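Local coordinates for protein 4-alpha-glucanotransferase (Corynebacterium glutamicum, PDB 5B68) that is an amylomaltase, a 4-alpha-glucanotransferase family enzyme that combines a TIM-barrel domain with an N-terminal beta-sandwich domain, at residues Ala209-Asp214 and Ser689-Glu694; Leu279-Ile284 and Glu656-Asn661. One frame throughout, in Å; residues are numbered along the deposited sequence.

Interaction 1: Ala209-Asp214 and Ser689-Glu694; sequences AQDGAD and SLRENE
The guanidinium of R691 meets D211 at its edge and Q210 over one face. At the edge the two planar groups lie almost in one plane, the carboxylate turned only 11° from the guanidinium, so that two parallel bonds can form side-on. NE of R691 donates to OD2 of D211 at 2.8 Å, and NH2 of R691 to OD1 of D211 at 3.0 Å. Both are nearly straight, and each oxygen is met on its syn lone pair, the side facing its twin oxygen. This is the bidentate salt bridge in its NE-and-NH2 form, which fixes the rotation of both groups more firmly than a single bond would.

Q210 comes over one face. Its amide stands 80° from the guanidinium plane and brings OE1 over it, 3.3 Å from CD of R691 and 3.4 Å from NE of R691, at an angle too poor for a hydrogen bond. The contact there is one of van der Waals type, with a favourable charge–dipole component likely. R691 gets its flat end into place through a bend at chi3 (80°), after a first stretch that runs extended from CA to CD.

D211 lies in a type I turn, A209 to G212, in the loop between helix 198-209 and barrel strand 215-218; the backbone angles of G212 suit glycine. The arginine comes from the loop just ahead of helix 694-702, whose Y696 gives D211 OD2 a further hydrogen bond through its hydroxyl. OD2 is therefore gripped by both NE and a hydroxyl, and a carboxylate oxygen taking two hydrogen bonds beside a cation would probably favour the ionised form. The chemistry thus ties the C-terminal helix to a helix-to-strand turn of the barrel by charge at the protein surface, with little apolar contact between the two segments.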
loop_
_atom_site.group_PDB
_atom_site.type_symbol
_atom_site.label_atom_id
_atom_site.label_comp_id
_atom_site.label_asym_id
_atom_site.label_seq_id
_atom_site.Cartn_x
_atom_site.Cartn_y
_atom_site.Cartn_z
ATOM N N ALA A 209 13.867 -2.005 19.223
ATOM C CA ALA A 209 13.131 -2.881 20.107
ATOM C C ALA A 209 13.719 -2.843 21.545
ATOM O O ALA A 209 13.016 -3.116 22.496
ATOM C CB ALA A 209 13.206 -4.301 19.589
ATOM N N GLN A 210 14.995 -2.464 21.687
ATOM C CA GLN A 210 15.669 -2.518 23.022
ATOM C C GLN A 210 15.108 -1.390 23.858
ATOM O O GLN A 210 15.242 -1.390 25.078
ATOM C CB GLN A 210 17.169 -2.291 22.857
ATOM C CG GLN A 210 17.792 -3.408 22.082
ATOM C CD GLN A 210 19.206 -3.149 21.626
ATOM O OE1 GLN A 210 19.747 -2.040 21.737
ATOM N NE2 GLN A 210 19.772 -4.162 20.977
ATOM N N ASP A 211 14.547 -0.373 23.209
ATOM C CA ASP A 211 13.936 0.726 23.914
ATOM C C ASP A 211 12.430 0.754 23.945
ATOM O O ASP A 211 11.883 1.789 24.336
ATOM C CB ASP A 211 14.531 2.049 23.434
ATOM C CG ASP A 211 16.019 2.019 23.508
ATOM O OD1 ASP A 211 16.518 1.926 24.635
ATOM O OD2 ASP A 211 16.698 2.001 22.479
ATOM N N GLY A 212 11.791 -0.365 23.615
ATOM C CA GLY A 212 10.372 -0.492 23.794
ATOM C C GLY A 212 9.499 -0.601 22.550
ATOM O O GLY A 212 8.350 -0.792 22.675
ATOM N N ALA A 213 10.051 -0.366 21.358
ATOM C CA ALA A 213 9.259 -0.413 20.158
ATOM C C ALA A 213 8.725 -1.814 19.926
ATOM O O ALA A 213 9.496 -2.769 20.011
ATOM C CB ALA A 213 10.120 0.023 18.974
ATOM N N ASP A 214 7.444 -1.926 19.564
ATOM C CA ASP A 214 6.820 -3.218 19.221
ATOM C C ASP A 214 6.639 -3.432 17.692
ATOM O O ASP A 214 6.335 -4.582 17.283
ATOM C CB ASP A 214 5.502 -3.409 19.950
ATOM C CG ASP A 214 5.697 -4.077 21.319
ATOM O OD1 ASP A 214 6.434 -5.074 21.355
ATOM O OD2 ASP A 214 5.190 -3.535 22.346
ATOM N N SER A 689 25.273 3.863 15.620
ATOM C CA SER A 689 25.390 4.997 16.486
ATOM C C SER A 689 24.125 5.452 17.089
ATOM O O SER A 689 24.150 6.477 17.791
ATOM C CB SER A 689 25.839 6.190 15.678
ATOM O OG SER A 689 27.092 5.907 15.175
ATOM N N LEU A 690 22.988 4.852 16.727
ATOM C CA LEU A 690 21.719 5.445 17.145
ATOM C C LEU A 690 21.583 5.632 18.629
ATOM O O LEU A 690 21.069 6.681 19.102
ATOM C CB LEU A 690 20.542 4.573 16.685
ATOM C CG LEU A 690 20.111 4.849 15.240
ATOM C CD1 LEU A 690 19.148 3.748 14.778
ATOM C CD2 LEU A 690 19.351 6.152 15.106
ATOM N N ARG A 691 21.948 4.603 19.352
ATOM C CA ARG A 691 21.799 4.576 20.782
ATOM C C ARG A 691 22.959 5.254 21.517
ATOM O O ARG A 691 22.955 5.235 22.711
ATOM C CB ARG A 691 21.601 3.141 21.287
ATOM C CG ARG A 691 20.310 2.589 20.743
ATOM C CD ARG A 691 19.949 1.205 21.242
ATOM N NE ARG A 691 19.353 1.269 22.557
ATOM C CZ ARG A 691 20.034 1.064 23.676
ATOM N NH1 ARG A 691 21.350 0.752 23.639
ATOM N NH2 ARG A 691 19.384 1.163 24.844
ATOM N N GLU A 692 23.920 5.859 20.795
ATOM C CA GLU A 692 24.984 6.633 21.382
ATOM C C GLU A 692 24.519 8.062 21.559
ATOM O O GLU A 692 25.184 8.793 22.233
ATOM C CB GLU A 692 26.253 6.623 20.485
ATOM C CG GLU A 692 26.923 5.267 20.425
ATOM C CD GLU A 692 27.998 5.148 19.344
ATOM O OE1 GLU A 692 28.105 6.022 18.436
ATOM O OE2 GLU A 692 28.733 4.140 19.393
ATOM N N ASN A 693 23.434 8.513 20.925
ATOM C CA ASN A 693 23.123 9.959 21.013
ATOM C C ASN A 693 22.068 10.133 22.075
ATOM O O ASN A 693 21.138 9.338 22.152
ATOM C CB ASN A 693 22.597 10.618 19.733
ATOM C CG ASN A 693 23.018 9.916 18.465
ATOM O OD1 ASN A 693 24.192 9.943 18.064
ATOM N ND2 ASN A 693 22.043 9.291 17.802
ATOM N N GLU A 694 22.225 11.166 22.892
ATOM C CA GLU A 694 21.301 11.444 23.970
ATOM C C GLU A 694 19.881 11.778 23.475
ATOM O O GLU A 694 18.900 11.385 24.155
ATOM C CB GLU A 694 21.847 12.586 24.875
ATOM C CG GLU A 694 21.060 12.820 26.183
ATOM C CD GLU A 694 21.531 14.059 27.002
ATOM O OE1 GLU A 694 21.829 15.149 26.405
ATOM O OE2 GLU A 694 21.583 13.953 28.265
#

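Interaction 2: Leu279-Ile284 and Glu656-Asn661; sequences LTSDII and EKRAQN. With SO4 (sulfate ion), chain E.
R658 reaches S281 by running out from CA to CD and then turning at chi3 (-81°), which carries the guanidinium across to the backbone of the facing loop. Its partner is the carbonyl of the middle residue of an ST turn: T280 OG1 accepts from the backbone N of D282 at 3.1 Å, with R277 O a further partner of the same hydroxyl. That turn leads out of helix 261-277 and shapes the loop before helix 286-301, while 656-661 follows helix 650-654, just after the last strand of the TIM barrel.

NH1 of R658 donates to S281 O at 2.8 Å, with an N-H...O angle of 162°. The oxygen lies at the guanidinium edge, almost in its plane, and the donor arrives in the carbonyl plane on a lone pair. Beside this bond the S281 CB brushes NH1 of R658 at 3.6 Å. The arginine's own backbone is steadied from within the loop, since R658 N donates to E656 OE1 at 3.2 Å, while the other oxygen of E656 takes the backbone N of C678.

Farther along, the amide of N661, whose ND2 also bonds D561 OD1, turns away from this contact toward a sulfate ion, probably from the crystallisation liquor, which G664 N also binds: ND2 of N661 meets sulfate O1 at 3.0 Å.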
loop_
_atom_site.group_PDB
_atom_site.type_symbol
_atom_site.label_atom_id
_atom_site.label_comp_id
_atom_site.label_asym_id
_atom_site.label_seq_id
_atom_site.Cartn_x
_atom_site.Cartn_y
_atom_site.Cartn_z
ATOM N N LEU A 279 28.648 7.577 5.255
ATOM C CA LEU A 279 29.173 8.569 6.170
ATOM C C LEU A 279 28.889 9.963 5.767
ATOM O O LEU A 279 29.222 10.865 6.519
ATOM C CB LEU A 279 30.698 8.396 6.327
ATOM C CG LEU A 279 31.185 6.989 6.673
ATOM C CD1 LEU A 279 32.699 6.895 6.737
ATOM C CD2 LEU A 279 30.642 6.449 7.989
ATOM N N THR A 280 28.283 10.179 4.597
ATOM C CA THR A 280 28.035 11.533 4.074
ATOM C C THR A 280 26.575 11.854 4.145
ATOM O O THR A 280 25.717 10.959 4.290
ATOM C CB THR A 280 28.502 11.680 2.606
ATOM O OG1 THR A 280 27.512 11.127 1.731
ATOM C CG2 THR A 280 29.811 10.970 2.365
ATOM N N SER A 281 26.241 13.113 3.945
ATOM C CA SER A 281 24.840 13.530 3.817
ATOM C C SER A 281 24.386 13.655 2.345
ATOM O O SER A 281 23.346 14.235 2.082
ATOM C CB SER A 281 24.647 14.846 4.556
ATOM O OG SER A 281 25.453 15.863 3.976
ATOM N N ASP A 282 25.178 13.130 1.420
ATOM C CA ASP A 282 24.871 13.210 -0.009
ATOM C C ASP A 282 23.611 12.428 -0.366
ATOM O O ASP A 282 23.363 11.381 0.207
ATOM C CB ASP A 282 26.060 12.671 -0.820
ATOM C CG ASP A 282 27.311 13.548 -0.720
ATOM O OD1 ASP A 282 27.239 14.687 -0.219
ATOM O OD2 ASP A 282 28.382 13.047 -1.113
ATOM N N ILE A 283 22.844 12.940 -1.326
ATOM C CA ILE A 283 21.630 12.314 -1.747
ATOM C C ILE A 283 21.893 10.852 -2.151
ATOM O O ILE A 283 23.012 10.482 -2.554
ATOM C CB ILE A 283 20.799 13.168 -2.756
ATOM C CG1 ILE A 283 21.551 13.454 -4.062
ATOM C CG2 ILE A 283 20.386 14.484 -2.101
ATOM C CD1 ILE A 283 21.614 12.293 -5.027
ATOM N N ILE A 284 20.887 10.012 -1.901
ATOM C CA ILE A 284 20.987 8.580 -2.168
ATOM C C ILE A 284 20.906 8.372 -3.708
ATOM O O ILE A 284 19.979 8.915 -4.311
ATOM C CB ILE A 284 19.789 7.817 -1.517
ATOM C CG1 ILE A 284 19.777 7.914 0.025
ATOM C CG2 ILE A 284 19.840 6.339 -1.895
ATOM C CD1 ILE A 284 20.945 7.228 0.674
ATOM N N GLU A 656 16.738 15.095 12.680
ATOM C CA GLU A 656 16.665 15.381 11.200
ATOM C C GLU A 656 15.795 16.631 10.927
ATOM O O GLU A 656 14.667 16.740 11.435
ATOM C CB GLU A 656 16.052 14.108 10.542
ATOM C CG GLU A 656 15.793 14.153 9.081
ATOM C CD GLU A 656 17.056 14.152 8.278
ATOM O OE1 GLU A 656 17.525 15.289 8.000
ATOM O OE2 GLU A 656 17.609 13.059 7.923
ATOM N N LYS A 657 16.301 17.521 10.101
ATOM C CA LYS A 657 15.492 18.668 9.639
ATOM C C LYS A 657 14.968 18.555 8.191
ATOM O O LYS A 657 14.048 19.304 7.840
ATOM C CB LYS A 657 16.256 19.983 9.819
ATOM C CG LYS A 657 16.320 20.387 11.290
ATOM C CD LYS A 657 17.239 21.560 11.579
ATOM C CE LYS A 657 17.260 21.792 13.088
ATOM N NZ LYS A 657 18.336 22.725 13.519
ATOM N N ARG A 658 15.591 17.699 7.362
ATOM C CA ARG A 658 15.204 17.545 5.928
ATOM C C ARG A 658 13.980 16.607 5.655
ATOM O O ARG A 658 13.983 15.437 6.075
ATOM C CB ARG A 658 16.403 17.076 5.146
ATOM C CG ARG A 658 17.605 17.981 5.294
ATOM C CD ARG A 658 18.580 17.798 4.168
ATOM N NE ARG A 658 19.470 16.648 4.330
ATOM C CZ ARG A 658 20.371 16.275 3.410
ATOM N NH1 ARG A 658 21.161 15.238 3.611
ATOM N NH2 ARG A 658 20.502 16.959 2.263
ATOM N N ALA A 659 12.955 17.149 4.952
ATOM C CA ALA A 659 11.813 16.383 4.421
ATOM C C ALA A 659 12.286 15.312 3.472
ATOM O O ALA A 659 13.285 15.485 2.740
ATOM C CB ALA A 659 10.779 17.263 3.746
ATOM N N GLN A 660 11.646 14.145 3.577
ATOM C CA GLN A 660 11.974 13.042 2.678
ATOM C C GLN A 660 11.245 13.252 1.333
ATOM O O GLN A 660 11.793 12.902 0.270
ATOM C CB GLN A 660 11.500 11.712 3.276
ATOM C CG GLN A 660 11.977 10.461 2.503
ATOM C CD GLN A 660 13.464 10.326 2.355
ATOM O OE1 GLN A 660 14.014 10.551 1.270
ATOM N NE2 GLN A 660 14.171 9.916 3.447
ATOM N N ASN A 661 10.016 13.708 1.435
ATOM C CA ASN A 661 9.158 13.967 0.264
ATOM C C ASN A 661 8.455 15.295 0.455
ATOM O O ASN A 661 7.936 15.562 1.562
ATOM C CB ASN A 661 8.092 12.865 0.158
ATOM C CG ASN A 661 7.186 13.008 -1.103
ATOM O OD1 ASN A 661 7.674 13.258 -2.193
ATOM N ND2 ASN A 661 5.890 12.819 -0.933
HETATM S S SO4 E . 3.514 13.006 -4.270
HETATM O O1 SO4 E . 4.502 12.175 -3.528
HETATM O O2 SO4 E . 2.731 12.062 -5.089
HETATM O O3 SO4 E . 2.626 13.690 -3.302
HETATM O O4 SO4 E . 4.169 14.065 -5.048
#

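Both interactions lie at the protein surface, neither in the core, with centres about 20 Å apart and nearest atoms about 8 Å apart. Each rests on one arginine from the C-terminal part of the chain reaching a loop that follows a helix, yet the acceptors differ. Interaction 1 uses a carboxylate and two bonds, so it pairs charge with charge; interaction 2 uses a neutral backbone carbonyl and one bond, so its geometry probably follows the conformation of the facing loop. Along the chain, interaction 2 is nested within the loop closed by interaction 1. Both arginines lie in the single connection between helix 650-654 and helix 694-702, and L650 and V654 touch L690.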